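Local coordinates for protein restriction endonuclease (Mycobacterium sp., PDB 4F0Q) that cleaves DNA in a cytosine methylation-dependent manner, working as a tetramer whose subunits each carry a probable base-recognition domain and a magnesium-binding nuclease domain, at residues 77-82 and 146-151; 190-195 and 201-206; 215-220 and 259-264; 302-307 and 333-338. All coordinates share one frame; numbering follows the deposited sequence.

Contact 1. Residues 77-82 and 146-151; sequences PDRSRR and TREERL
R79 reaches from the turn before strand 80-81 to E148 on the short helix 147-150, with D78 joining from its own side. D78 comes first: its OD1 accepts a weak bond from the backbone N of R79, while OD2, which also takes the amide of A234, forms a salt bridge with R79 NH1; the modelled 2.4 Å between D78 OD2 and R79 NH1 is doubtfully short. R79 follows, with CG set between its backbone N and carbonyl carbon (chi1 54°) and a bend at the next bond, which sends the guanidinium out to the helix. There E148 OE2 lies over one face of the guanidinium, 3.0 Å from R79 NH1, and the two planes are inclined by 43°, unlike a flat, edge-on pair. R79 NH2 also points at the backbone O of E148, though that bond is bent and modelled too short to be weighed. L151 CB touches R79 NH2 obliquely at 4.0 Å. Farther along, R81 pairs by its backbone with V74 and turns its guanidinium to carbonyls of R227 and L232. An arginine bridging two acids thus forms a salt-bridge network between the turn of the 74-75/80-81 hairpin and a helix N-capped by T146.

Contact 2. Residues 190-195 and 201-206; sequences VVQRDP and FPNLSL
Q192 and F201 lie side by side on one face of the sheet, the glutamine stem running over the aromatic ring. Q192 CB sits 4.2 Å from the F201 ring centroid, over the face but displaced toward the rim, in a CH-pi contact. The amide at the end is inclined by 46° to the ring, with Q192 NE2 3.7 Å from F201 CZ. With CG anti to its carbonyl carbon (chi1 -52°) and the rest extended, Q192 passes the ring and offers OE1 to N203 ND2; the bond is straight, but its modelled length is too short to be trusted. The two amide planes are steeply inclined to each other, and N203 OD1 looks elsewhere, to weak bonds from the amides of L204 and H118. These strands, 175-193 and 200-210, form an antiparallel beta hairpin, with V190-N203 and Q192-F201 as hydrogen-bonded pairs and V191-P202 as the non-hydrogen-bonded pair between them. The Q192 N to F201 O bond, 2.9 Å, is nearly straight. Beside N203, V190 CG1 packs on N203 CB at 3.8 Å and on S205 CB at 4.1 Å. V191 and P202 point to the other face, where A143 and R140 of the second subunit pack against them.

Contact 3. Residues 215-220 and 259-264; sequences EIDGVD and IRRRVL
Both D217 and R261 carry CG opposite the backbone nitrogen (chi1 -171° and 179°), and the arginine stays extended as far as NE, which lets the charged ends of the two side chains meet although the D217 and R261 CA atoms are 8.6 Å apart. The side chains cross at about a right angle, yet carboxylate and guanidinium lie almost in one plane, 13° apart. R261 presents its side edge, NE together with one terminal nitrogen, and each donor has its own oxygen. R261 NE lies 2.8 Å from D217 OD1, and R261 NH2 is likewise 2.8 Å from D217 OD2. Both bonds are close to straight, both oxygens use the syn lone pair, and both stay near the guanidinium plane. Two parallel prongs of this kind fix the rotation of both groups, so the charge of the buried arginine is met by a directed bidentate salt bridge. V263 CG2 lies over one face of the R261 guanidinium, toward its rim, and R261 NH1 has a further, weak bond to the backbone O of L107. D217 is itself the centre of an inverse gamma turn, closed by a weak G218 N to I216 O bond of 3.2 Å. That turn leads into strand 218-220, the partner of strand 22-24, and the backbone of D217 is bonded to V25. On the other side R261 pairs by its backbone with V210, at the end of strand 200-210, and V263 with D108; V263 and L264 then continue in a parallel ladder with a strand of the third subunit.

Contact 4. Residues 302-307 and 333-338; sequences LLASRV and VDFIGR. With MG (magnesium ion), chain E.
F335 lays its ring against the A304-S305 turn of helix 297-314, one residue after the aspartate that binds magnesium. From its strand it points at the helix, and F335 CB lies 4.2 Å from S305 CB. A chi1 of 60° carries the ring to the helix, and a chi2 of -91° turns one face to the helix backbone. S305 CA sits over the middle of that face, 3.7 Å from the F335 centroid and 13° off the normal, a well-centred CH-pi contact. Along one side of the ring, F335 CD2 meets S305 CB at 3.7 Å and F335 CE2 meets S305 CA at 3.7 Å. On the other side F335 CE1 rests on A304 CB at 3.8 Å. At the tip, F335 CZ approaches the backbone O of A304 obliquely, at 3.6 Å. The neighbouring D334 takes no part in the packing on 302-307; its OD2 binds magnesium at 2.1 Å, and Q355, A356 and three waters complete six ligands, while R326 forms a salt bridge with OD1. This is consistent with the metal site of a PD-(D/E)XK nuclease. D334 and F335 both face G354 in a classic beta bulge, two residues set against one, at the start of strand 335-342. Helix 297-314 thus lies against the sheet, A304 touching A356 of strand 347-357 and S305 touching L324 of strand 319-324; L303 and R306 turn instead to helix 430-440.

In the fold
Contacts 1 and 2 lie within the N-terminal, PUA-related region, whereas contact 4 belongs to the nuclease region and alone holds a magnesium ligand. Contact 4 lies about 49 Å from contact 1, 38 Å from contact 3 and 27 Å from contact 2, centre to centre; even contact 2, the nearest of the three, leaves about 16 Å between nearest atoms, so none of them touches contact 4 in the same chain. Contacts 2 and 3 have centres about 31 Å apart and nearest atoms about 10 Å apart, yet the tetramer brings copies together: D217 and V263 of contact 3 pack on V191 and R193 of the third subunit. Likewise R193 of contact 2 touches T145 of the second subunit, next to the helix of contact 1.

Contact 1. Residues 77-82 and 146-151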
loop_
_atom_site.group_PDB
_atom_site.type_symbol
_atom_site.label_atom_id
_atom_site.label_comp_id
_atom_site.label_asym_id
_atom_site.label_seq_id
_atom_site.Cartn_x
_atom_site.Cartn_y
_atom_site.Cartn_z
ATOM N N PRO A 77 -10.762 -6.494 48.205
ATOM C CA PRO A 77 -11.467 -7.663 48.739
ATOM C C PRO A 77 -11.154 -8.902 47.914
ATOM O O PRO A 77 -10.886 -9.968 48.466
ATOM C CB PRO A 77 -12.946 -7.290 48.569
ATOM C CG PRO A 77 -12.961 -5.803 48.429
ATOM C CD PRO A 77 -11.692 -5.460 47.723
ATOM N N ASP A 78 -11.187 -8.746 46.595
ATOM C CA ASP A 78 -10.917 -9.846 45.678
ATOM C C ASP A 78 -9.428 -10.165 45.612
ATOM O O ASP A 78 -9.023 -11.316 45.775
ATOM C CB ASP A 78 -11.462 -9.524 44.283
ATOM C CG ASP A 78 -11.017 -8.163 43.779
ATOM O OD1 ASP A 78 -10.656 -7.306 44.613
ATOM O OD2 ASP A 78 -11.032 -7.949 42.548
ATOM N N ARG A 79 -8.621 -9.135 45.374
ATOM C CA ARG A 79 -7.176 -9.291 45.271
ATOM C C ARG A 79 -6.481 -7.937 45.318
ATOM O O ARG A 79 -7.130 -6.892 45.259
ATOM C CB ARG A 79 -6.805 -10.023 43.979
ATOM C CG ARG A 79 -7.374 -9.399 42.714
ATOM C CD ARG A 79 -8.209 -10.410 41.945
ATOM N NE ARG A 79 -8.260 -10.116 40.515
ATOM C CZ ARG A 79 -9.294 -9.553 39.899
ATOM N NH1 ARG A 79 -10.377 -9.218 40.585
ATOM N NH2 ARG A 79 -9.245 -9.327 38.592
ATOM N N SER A 80 -5.158 -7.964 45.424
ATOM C CA SER A 80 -4.366 -6.743 45.440
ATOM C C SER A 80 -4.228 -6.195 44.024
ATOM O O SER A 80 -4.253 -6.954 43.055
ATOM C CB SER A 80 -2.988 -7.015 46.044
ATOM O OG SER A 80 -2.253 -5.813 46.200
ATOM N N ARG A 81 -4.085 -4.879 43.903
ATOM C CA ARG A 81 -4.021 -4.248 42.588
ATOM C C ARG A 81 -3.288 -2.907 42.601
ATOM O O ARG A 81 -3.329 -2.170 43.587
ATOM C CB ARG A 81 -5.432 -4.048 42.026
ATOM C CG ARG A 81 -6.250 -3.007 42.776
ATOM C CD ARG A 81 -7.584 -2.744 42.103
ATOM N NE ARG A 81 -8.339 -1.700 42.789
ATOM C CZ ARG A 81 -9.153 -1.920 43.816
ATOM N NH1 ARG A 81 -9.320 -3.152 44.280
ATOM N NH2 ARG A 81 -9.801 -0.911 44.381
ATOM N N ARG A 82 -2.622 -2.601 41.494
ATOM C CA ARG A 82 -2.001 -1.297 41.306
ATOM C C ARG A 82 -3.036 -0.339 40.720
ATOM O O ARG A 82 -3.577 -0.582 39.641
ATOM C CB ARG A 82 -0.794 -1.408 40.375
ATOM C CG ARG A 82 0.113 -0.189 40.379
ATOM C CD ARG A 82 1.005 -0.165 41.611
ATOM N NE ARG A 82 1.865 -1.343 41.682
ATOM C CZ ARG A 82 2.836 -1.507 42.575
ATOM N NH1 ARG A 82 3.077 -0.564 43.475
ATOM N NH2 ARG A 82 3.569 -2.613 42.566
ATOM N N THR A 146 -6.910 -12.740 30.128
ATOM C CA THR A 146 -8.323 -12.802 30.489
ATOM C C THR A 146 -8.844 -11.424 30.878
ATOM O O THR A 146 -8.067 -10.506 31.136
ATOM C CB THR A 146 -8.575 -13.766 31.665
ATOM O OG1 THR A 146 -7.853 -13.317 32.818
ATOM C CG2 THR A 146 -8.135 -15.178 31.312
ATOM N N ARG A 147 -10.166 -11.290 30.917
ATOM C CA ARG A 147 -10.795 -10.054 31.361
ATOM C C ARG A 147 -10.464 -9.802 32.827
ATOM O O ARG A 147 -10.320 -8.658 33.257
ATOM C CB ARG A 147 -12.313 -10.130 31.169
ATOM C CG ARG A 147 -13.051 -8.871 31.587
ATOM C CD ARG A 147 -14.549 -8.996 31.376
ATOM N NE ARG A 147 -15.239 -7.740 31.655
ATOM C CZ ARG A 147 -15.662 -7.372 32.860
ATOM N NH1 ARG A 147 -15.467 -8.165 33.906
ATOM N NH2 ARG A 147 -16.280 -6.210 33.021
ATOM N N GLU A 148 -10.333 -10.887 33.584
ATOM C CA GLU A 148 -10.043 -10.808 35.008
ATOM C C GLU A 148 -8.664 -10.205 35.264
ATOM O O GLU A 148 -8.465 -9.475 36.235
ATOM C CB GLU A 148 -10.133 -12.196 35.642
ATOM C CG GLU A 148 -10.305 -12.176 37.148
ATOM C CD GLU A 148 -11.663 -11.649 37.568
ATOM O OE1 GLU A 148 -12.649 -11.898 36.843
ATOM O OE2 GLU A 148 -11.744 -10.979 38.619
ATOM N N GLU A 149 -7.713 -10.516 34.389
ATOM C CA GLU A 149 -6.364 -9.971 34.510
ATOM C C GLU A 149 -6.322 -8.510 34.078
ATOM O O GLU A 149 -5.615 -7.699 34.675
ATOM C CB GLU A 149 -5.368 -10.794 33.690
ATOM C CG GLU A 149 -5.137 -12.198 34.224
ATOM C CD GLU A 149 -4.071 -12.949 33.450
ATOM O OE1 GLU A 149 -3.564 -12.405 32.446
ATOM O OE2 GLU A 149 -3.739 -14.086 33.847
ATOM N N ARG A 150 -7.085 -8.181 33.040
ATOM C CA ARG A 150 -7.117 -6.822 32.512
ATOM C C ARG A 150 -7.833 -5.859 33.454
ATOM O O ARG A 150 -7.633 -4.646 33.385
ATOM C CB ARG A 150 -7.761 -6.797 31.123
ATOM C CG ARG A 150 -6.957 -7.539 30.067
ATOM C CD ARG A 150 -7.545 -7.359 28.678
ATOM N NE ARG A 150 -8.826 -8.039 28.521
ATOM C CZ ARG A 150 -8.958 -9.307 28.144
ATOM N NH1 ARG A 150 -7.882 -10.040 27.889
ATOM N NH2 ARG A 150 -10.163 -9.844 28.024
ATOM N N LEU A 151 -8.664 -6.406 34.336
ATOM C CA LEU A 151 -9.343 -5.608 35.352
ATOM C C LEU A 151 -8.339 -5.013 36.332
ATOM O O LEU A 151 -8.579 -3.959 36.920
ATOM C CB LEU A 151 -10.361 -6.462 36.112
ATOM C CG LEU A 151 -11.713 -6.717 35.446
ATOM C CD1 LEU A 151 -12.462 -7.829 36.162
ATOM C CD2 LEU A 151 -12.537 -5.444 35.438
#

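Contact 2. Residues 190-195 and 201-206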
loop_
_atom_site.group_PDB
_atom_site.type_symbol
_atom_site.label_atom_id
_atom_site.label_comp_id
_atom_site.label_asym_id
_atom_site.label_seq_id
_atom_site.Cartn_x
_atom_site.Cartn_y
_atom_site.Cartn_z
ATOM N N VAL A 190 15.447 -1.598 23.487
ATOM C CA VAL A 190 16.106 -0.598 22.656
ATOM C C VAL A 190 17.479 -0.263 23.232
ATOM O O VAL A 190 17.724 -0.466 24.417
ATOM C CB VAL A 190 15.246 0.683 22.527
ATOM C CG1 VAL A 190 15.299 1.500 23.810
ATOM C CG2 VAL A 190 15.691 1.519 21.333
ATOM N N VAL A 191 18.383 0.219 22.388
ATOM C CA VAL A 191 19.681 0.687 22.857
ATOM C C VAL A 191 19.840 2.166 22.535
ATOM O O VAL A 191 19.689 2.582 21.387
ATOM C CB VAL A 191 20.846 -0.113 22.243
ATOM C CG1 VAL A 191 22.179 0.482 22.668
ATOM C CG2 VAL A 191 20.760 -1.574 22.655
ATOM N N GLN A 192 20.136 2.959 23.559
ATOM C CA GLN A 192 20.256 4.400 23.401
ATOM C C GLN A 192 21.683 4.866 23.650
ATOM O O GLN A 192 22.501 4.132 24.204
ATOM C CB GLN A 192 19.304 5.121 24.356
ATOM C CG GLN A 192 17.867 4.646 24.272
ATOM C CD GLN A 192 16.949 5.409 25.202
ATOM O OE1 GLN A 192 15.873 4.931 25.560
ATOM N NE2 GLN A 192 17.368 6.604 25.597
ATOM N N ARG A 193 21.970 6.096 23.235
ATOM C CA ARG A 193 23.283 6.692 23.433
ATOM C C ARG A 193 23.145 8.118 23.954
ATOM O O ARG A 193 22.367 8.908 23.419
ATOM C CB ARG A 193 24.075 6.689 22.123
ATOM C CG ARG A 193 25.484 7.243 22.251
ATOM C CD ARG A 193 26.198 7.278 20.909
ATOM N NE ARG A 193 27.559 7.792 21.034
ATOM C CZ ARG A 193 27.878 9.081 20.983
ATOM N NH1 ARG A 193 26.934 9.995 20.809
ATOM N NH2 ARG A 193 29.145 9.459 21.109
ATOM N N ASP A 194 23.893 8.439 25.004
ATOM C CA ASP A 194 23.924 9.796 25.534
ATOM C C ASP A 194 24.906 10.616 24.707
ATOM O O ASP A 194 26.109 10.363 24.740
ATOM C CB ASP A 194 24.346 9.785 27.006
ATOM C CG ASP A 194 24.062 11.102 27.714
ATOM O OD1 ASP A 194 24.010 12.155 27.045
ATOM O OD2 ASP A 194 23.890 11.082 28.950
ATOM N N PRO A 195 24.395 11.606 23.960
ATOM C CA PRO A 195 25.226 12.410 23.056
ATOM C C PRO A 195 26.249 13.280 23.786
ATOM O O PRO A 195 27.223 13.715 23.171
ATOM C CB PRO A 195 24.203 13.291 22.333
ATOM C CG PRO A 195 23.055 13.381 23.277
ATOM C CD PRO A 195 22.988 12.044 23.952
ATOM N N PHE A 201 23.477 2.454 26.388
ATOM C CA PHE A 201 22.783 1.673 27.407
ATOM C C PHE A 201 21.452 1.112 26.913
ATOM O O PHE A 201 20.774 1.741 26.103
ATOM C CB PHE A 201 22.554 2.528 28.659
ATOM C CG PHE A 201 21.697 3.741 28.420
ATOM C CD1 PHE A 201 22.252 4.917 27.943
ATOM C CD2 PHE A 201 20.337 3.707 28.681
ATOM C CE1 PHE A 201 21.467 6.032 27.724
ATOM C CE2 PHE A 201 19.547 4.820 28.464
ATOM C CZ PHE A 201 20.113 5.984 27.986
ATOM N N PRO A 202 21.075 -0.077 27.407
ATOM C CA PRO A 202 19.771 -0.661 27.080
ATOM C C PRO A 202 18.643 0.122 27.738
ATOM O O PRO A 202 18.890 0.875 28.677
ATOM C CB PRO A 202 19.857 -2.064 27.685
ATOM C CG PRO A 202 20.837 -1.931 28.794
ATOM C CD PRO A 202 21.858 -0.948 28.301
ATOM N N ASN A 203 17.423 -0.063 27.245
ATOM C CA ASN A 203 16.259 0.650 27.753
ATOM C C ASN A 203 14.983 0.049 27.175
ATOM O O ASN A 203 15.033 -0.774 26.257
ATOM C CB ASN A 203 16.346 2.140 27.406
ATOM C CG ASN A 203 15.411 2.994 28.243
ATOM O OD1 ASN A 203 15.003 2.603 29.337
ATOM N ND2 ASN A 203 15.065 4.167 27.730
ATOM N N LEU A 204 13.842 0.463 27.714
ATOM C CA LEU A 204 12.553 -0.014 27.234
ATOM C C LEU A 204 11.828 1.075 26.453
ATOM O O LEU A 204 11.669 2.196 26.933
ATOM C CB LEU A 204 11.690 -0.489 28.403
ATOM C CG LEU A 204 12.296 -1.571 29.299
ATOM C CD1 LEU A 204 11.311 -1.978 30.382
ATOM C CD2 LEU A 204 12.723 -2.777 28.479
ATOM N N SER A 205 11.400 0.736 25.241
ATOM C CA SER A 205 10.629 1.647 24.407
ATOM C C SER A 205 9.187 1.162 24.323
ATOM O O SER A 205 8.932 0.002 24.002
ATOM C CB SER A 205 11.240 1.742 23.008
ATOM O OG SER A 205 10.533 2.668 22.202
ATOM N N LEU A 206 8.246 2.053 24.616
ATOM C CA LEU A 206 6.843 1.670 24.718
ATOM C C LEU A 206 5.933 2.422 23.749
ATOM O O LEU A 206 5.959 3.653 23.676
ATOM C CB LEU A 206 6.333 1.862 26.154
ATOM C CG LEU A 206 6.737 0.853 27.236
ATOM C CD1 LEU A 206 8.190 1.014 27.660
ATOM C CD2 LEU A 206 5.814 0.970 28.441
#

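Contact 3. Residues 215-220 and 259-264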
loop_
_atom_site.group_PDB
_atom_site.type_symbol
_atom_site.label_atom_id
_atom_site.label_comp_id
_atom_site.label_asym_id
_atom_site.label_seq_id
_atom_site.Cartn_x
_atom_site.Cartn_y
_atom_site.Cartn_z
ATOM N N GLU A 215 -17.989 10.319 25.447
ATOM C CA GLU A 215 -18.867 11.484 25.506
ATOM C C GLU A 215 -18.128 12.757 25.912
ATOM O O GLU A 215 -18.624 13.865 25.702
ATOM C CB GLU A 215 -20.039 11.228 26.457
ATOM C CG GLU A 215 -21.025 10.190 25.953
ATOM C CD GLU A 215 -22.204 10.006 26.885
ATOM O OE1 GLU A 215 -22.205 10.619 27.973
ATOM O OE2 GLU A 215 -23.133 9.251 26.528
ATOM N N ILE A 216 -16.950 12.594 26.502
ATOM C CA ILE A 216 -16.101 13.727 26.855
ATOM C C ILE A 216 -14.672 13.469 26.390
ATOM O O ILE A 216 -14.267 12.320 26.229
ATOM C CB ILE A 216 -16.098 13.987 28.374
ATOM C CG1 ILE A 216 -15.600 12.752 29.126
ATOM C CG2 ILE A 216 -17.485 14.379 28.854
ATOM C CD1 ILE A 216 -15.491 12.949 30.620
ATOM N N ASP A 217 -13.911 14.535 26.167
ATOM C CA ASP A 217 -12.509 14.387 25.796
ATOM C C ASP A 217 -11.636 14.407 27.045
ATOM O O ASP A 217 -10.848 15.328 27.252
ATOM C CB ASP A 217 -12.075 15.486 24.825
ATOM C CG ASP A 217 -10.692 15.241 24.249
ATOM O OD1 ASP A 217 -10.324 14.062 24.070
ATOM O OD2 ASP A 217 -9.970 16.225 23.982
ATOM N N GLY A 218 -11.788 13.383 27.877
ATOM C CA GLY A 218 -11.043 13.286 29.117
ATOM C C GLY A 218 -11.570 12.177 30.005
ATOM O O GLY A 218 -12.263 11.275 29.533
ATOM N N VAL A 219 -11.243 12.237 31.292
ATOM C CA VAL A 219 -11.671 11.204 32.230
ATOM C C VAL A 219 -12.232 11.779 33.528
ATOM O O VAL A 219 -11.983 12.936 33.874
ATOM C CB VAL A 219 -10.516 10.236 32.584
ATOM C CG1 VAL A 219 -10.070 9.451 31.357
ATOM C CG2 VAL A 219 -9.351 10.997 33.195
ATOM N N ASP A 220 -13.000 10.955 34.234
ATOM C CA ASP A 220 -13.487 11.291 35.562
ATOM C C ASP A 220 -12.516 10.686 36.565
ATOM O O ASP A 220 -12.229 9.491 36.512
ATOM C CB ASP A 220 -14.890 10.719 35.775
ATOM C CG ASP A 220 -15.598 11.319 36.978
ATOM O OD1 ASP A 220 -14.914 11.777 37.918
ATOM O OD2 ASP A 220 -16.846 11.330 36.984
ATOM N N ILE A 259 -10.022 1.946 19.776
ATOM C CA ILE A 259 -10.297 2.745 20.969
ATOM C C ILE A 259 -9.304 3.887 21.172
ATOM O O ILE A 259 -9.324 4.556 22.204
ATOM C CB ILE A 259 -10.325 1.876 22.243
ATOM C CG1 ILE A 259 -8.977 1.183 22.447
ATOM C CG2 ILE A 259 -11.452 0.856 22.171
ATOM C CD1 ILE A 259 -8.951 0.243 23.631
ATOM N N ARG A 260 -8.440 4.111 20.187
ATOM C CA ARG A 260 -7.456 5.185 20.274
ATOM C C ARG A 260 -8.108 6.554 20.117
ATOM O O ARG A 260 -9.043 6.720 19.336
ATOM C CB ARG A 260 -6.364 5.003 19.219
ATOM C CG ARG A 260 -4.999 4.661 19.789
ATOM C CD ARG A 260 -3.957 4.567 18.690
ATOM N NE ARG A 260 -4.190 3.426 17.811
ATOM C CZ ARG A 260 -3.576 2.253 17.936
ATOM N NH1 ARG A 260 -2.689 2.072 18.903
ATOM N NH2 ARG A 260 -3.846 1.265 17.095
ATOM N N ARG A 261 -7.604 7.531 20.867
ATOM C CA ARG A 261 -8.103 8.900 20.785
ATOM C C ARG A 261 -7.817 9.502 19.411
ATOM O O ARG A 261 -6.724 9.344 18.869
ATOM C CB ARG A 261 -7.477 9.765 21.881
ATOM C CG ARG A 261 -7.929 11.219 21.866
ATOM C CD ARG A 261 -7.295 12.009 23.000
ATOM N NE ARG A 261 -7.759 13.393 23.034
ATOM C CZ ARG A 261 -7.121 14.413 22.466
ATOM N NH1 ARG A 261 -5.985 14.206 21.814
ATOM N NH2 ARG A 261 -7.619 15.639 22.551
ATOM N N ARG A 262 -8.809 10.191 18.855
ATOM C CA ARG A 262 -8.681 10.781 17.530
ATOM C C ARG A 262 -9.119 12.241 17.529
ATOM O O ARG A 262 -10.190 12.578 18.030
ATOM C CB ARG A 262 -9.509 9.989 16.516
ATOM C CG ARG A 262 -9.408 10.495 15.089
ATOM C CD ARG A 262 -7.999 10.335 14.540
ATOM N NE ARG A 262 -7.961 10.517 13.093
ATOM C CZ ARG A 262 -7.774 11.685 12.490
ATOM N NH1 ARG A 262 -7.601 12.785 13.209
ATOM N NH2 ARG A 262 -7.757 11.754 11.165
ATOM N N VAL A 263 -8.280 13.105 16.967
ATOM C CA VAL A 263 -8.620 14.514 16.817
ATOM C C VAL A 263 -8.589 14.909 15.348
ATOM O O VAL A 263 -7.543 14.841 14.702
ATOM C CB VAL A 263 -7.659 15.425 17.604
ATOM C CG1 VAL A 263 -7.958 16.886 17.314
ATOM C CG2 VAL A 263 -7.761 15.143 19.093
ATOM N N LEU A 264 -9.740 15.313 14.821
ATOM C CA LEU A 264 -9.831 15.741 13.429
ATOM C C LEU A 264 -9.201 17.118 13.243
ATOM O O LEU A 264 -9.794 18.137 13.592
ATOM C CB LEU A 264 -11.286 15.750 12.954
ATOM C CG LEU A 264 -11.966 14.385 12.820
ATOM C CD1 LEU A 264 -13.393 14.537 12.317
ATOM C CD2 LEU A 264 -11.167 13.467 11.910
#

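Contact 4. Residues 302-307 and 333-338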
loop_
_atom_site.group_PDB
_atom_site.type_symbol
_atom_site.label_atom_id
_atom_site.label_comp_id
_atom_site.label_asym_id
_atom_site.label_seq_id
_atom_site.Cartn_x
_atom_site.Cartn_y
_atom_site.Cartn_z
ATOM N N LEU A 302 21.079 7.888 -1.968
ATOM C CA LEU A 302 21.371 6.734 -1.116
ATOM C C LEU A 302 20.976 7.009 0.334
ATOM O O LEU A 302 20.312 6.185 0.990
ATOM C CB LEU A 302 22.854 6.369 -1.197
ATOM C CG LEU A 302 23.292 5.141 -0.396
ATOM C CD1 LEU A 302 22.533 3.904 -0.853
ATOM C CD2 LEU A 302 24.792 4.925 -0.513
ATOM N N LEU A 303 21.390 8.174 0.829
ATOM C CA LEU A 303 21.021 8.606 2.172
ATOM C C LEU A 303 19.507 8.620 2.336
ATOM O O LEU A 303 18.985 8.211 3.367
ATOM C CB LEU A 303 21.582 9.995 2.477
ATOM C CG LEU A 303 21.132 10.574 3.822
ATOM C CD1 LEU A 303 21.711 9.773 4.979
ATOM C CD2 LEU A 303 21.493 12.044 3.947
ATOM N N ALA A 304 18.807 9.085 1.307
ATOM C CA ALA A 304 17.352 9.154 1.337
ATOM C C ALA A 304 16.733 7.764 1.338
ATOM O O ALA A 304 15.680 7.554 1.933
ATOM C CB ALA A 304 16.831 9.963 0.166
ATOM N N SER A 305 17.381 6.819 0.663
ATOM C CA SER A 305 16.913 5.437 0.676
ATOM C C SER A 305 17.039 4.849 2.081
ATOM O O SER A 305 16.103 4.219 2.592
ATOM C CB SER A 305 17.685 4.586 -0.333
ATOM O OG SER A 305 19.061 4.519 -0.003
ATOM N N ARG A 306 18.193 5.067 2.707
ATOM C CA ARG A 306 18.406 4.576 4.069
ATOM C C ARG A 306 17.440 5.214 5.070
ATOM O O ARG A 306 16.871 4.530 5.927
ATOM C CB ARG A 306 19.856 4.801 4.504
ATOM C CG ARG A 306 20.865 3.976 3.724
ATOM C CD ARG A 306 22.268 4.146 4.274
ATOM N NE ARG A 306 23.240 3.332 3.549
ATOM C CZ ARG A 306 24.538 3.286 3.833
ATOM N NH1 ARG A 306 25.026 4.009 4.832
ATOM N NH2 ARG A 306 25.347 2.517 3.119
ATOM N N VAL A 307 17.259 6.525 4.948
ATOM C CA VAL A 307 16.355 7.277 5.810
ATOM C C VAL A 307 14.916 6.806 5.632
ATOM O O VAL A 307 14.178 6.666 6.604
ATOM C CB VAL A 307 16.448 8.796 5.539
ATOM C CG1 VAL A 307 15.283 9.538 6.183
ATOM C CG2 VAL A 307 17.772 9.341 6.043
ATOM N N VAL A 333 12.025 8.644 -10.544
ATOM C CA VAL A 333 12.262 7.816 -9.368
ATOM C C VAL A 333 13.754 7.710 -9.072
ATOM O O VAL A 333 14.550 7.420 -9.964
ATOM C CB VAL A 333 11.677 6.404 -9.555
ATOM C CG1 VAL A 333 11.896 5.567 -8.305
ATOM C CG2 VAL A 333 10.197 6.488 -9.894
ATOM N N ASP A 334 14.126 7.945 -7.818
ATOM C CA ASP A 334 15.531 7.941 -7.422
ATOM C C ASP A 334 15.970 6.624 -6.783
ATOM O O ASP A 334 17.137 6.246 -6.877
ATOM C CB ASP A 334 15.826 9.114 -6.484
ATOM C CG ASP A 334 15.750 10.455 -7.188
ATOM O OD1 ASP A 334 15.090 10.534 -8.245
ATOM O OD2 ASP A 334 16.350 11.429 -6.688
ATOM N N PHE A 335 15.042 5.932 -6.131
ATOM C CA PHE A 335 15.350 4.626 -5.551
ATOM C C PHE A 335 14.125 3.729 -5.390
ATOM O O PHE A 335 12.989 4.200 -5.376
ATOM C CB PHE A 335 16.105 4.769 -4.221
ATOM C CG PHE A 335 15.351 5.523 -3.162
ATOM C CD1 PHE A 335 15.493 6.896 -3.037
ATOM C CD2 PHE A 335 14.519 4.859 -2.275
ATOM C CE1 PHE A 335 14.809 7.593 -2.057
ATOM C CE2 PHE A 335 13.832 5.550 -1.295
ATOM C CZ PHE A 335 13.978 6.919 -1.186
ATOM N N ILE A 336 14.376 2.429 -5.274
ATOM C CA ILE A 336 13.318 1.435 -5.154
ATOM C C ILE A 336 13.517 0.595 -3.895
ATOM O O ILE A 336 14.641 0.210 -3.568
ATOM C CB ILE A 336 13.287 0.504 -6.389
ATOM C CG1 ILE A 336 13.014 1.310 -7.659
ATOM C CG2 ILE A 336 12.231 -0.579 -6.230
ATOM C CD1 ILE A 336 11.644 1.946 -7.691
ATOM N N GLY A 337 12.419 0.337 -3.188
ATOM C CA GLY A 337 12.419 -0.539 -2.031
ATOM C C GLY A 337 11.167 -1.396 -2.018
ATOM O O GLY A 337 10.413 -1.413 -2.991
ATOM N N ARG A 338 10.933 -2.106 -0.919
ATOM C CA ARG A 338 9.767 -2.979 -0.824
ATOM C C ARG A 338 9.321 -3.191 0.618
ATOM O O ARG A 338 10.147 -3.363 1.514
ATOM C CB ARG A 338 10.058 -4.333 -1.476
ATOM C CG ARG A 338 8.843 -5.238 -1.591
ATOM C CD ARG A 338 9.229 -6.639 -2.036
ATOM N NE ARG A 338 9.973 -7.355 -1.002
ATOM C CZ ARG A 338 10.369 -8.619 -1.106
ATOM N NH1 ARG A 338 10.094 -9.314 -2.201
ATOM N NH2 ARG A 338 11.039 -9.189 -0.114
HETATM MG MG MG E . 15.788 13.383 -7.046
HETATM O O HOH W 1 17.839 13.148 -6.762
HETATM O O HOH W 2 16.152 15.408 -7.380
HETATM O O HOH W 3 15.495 12.662 -9.009
#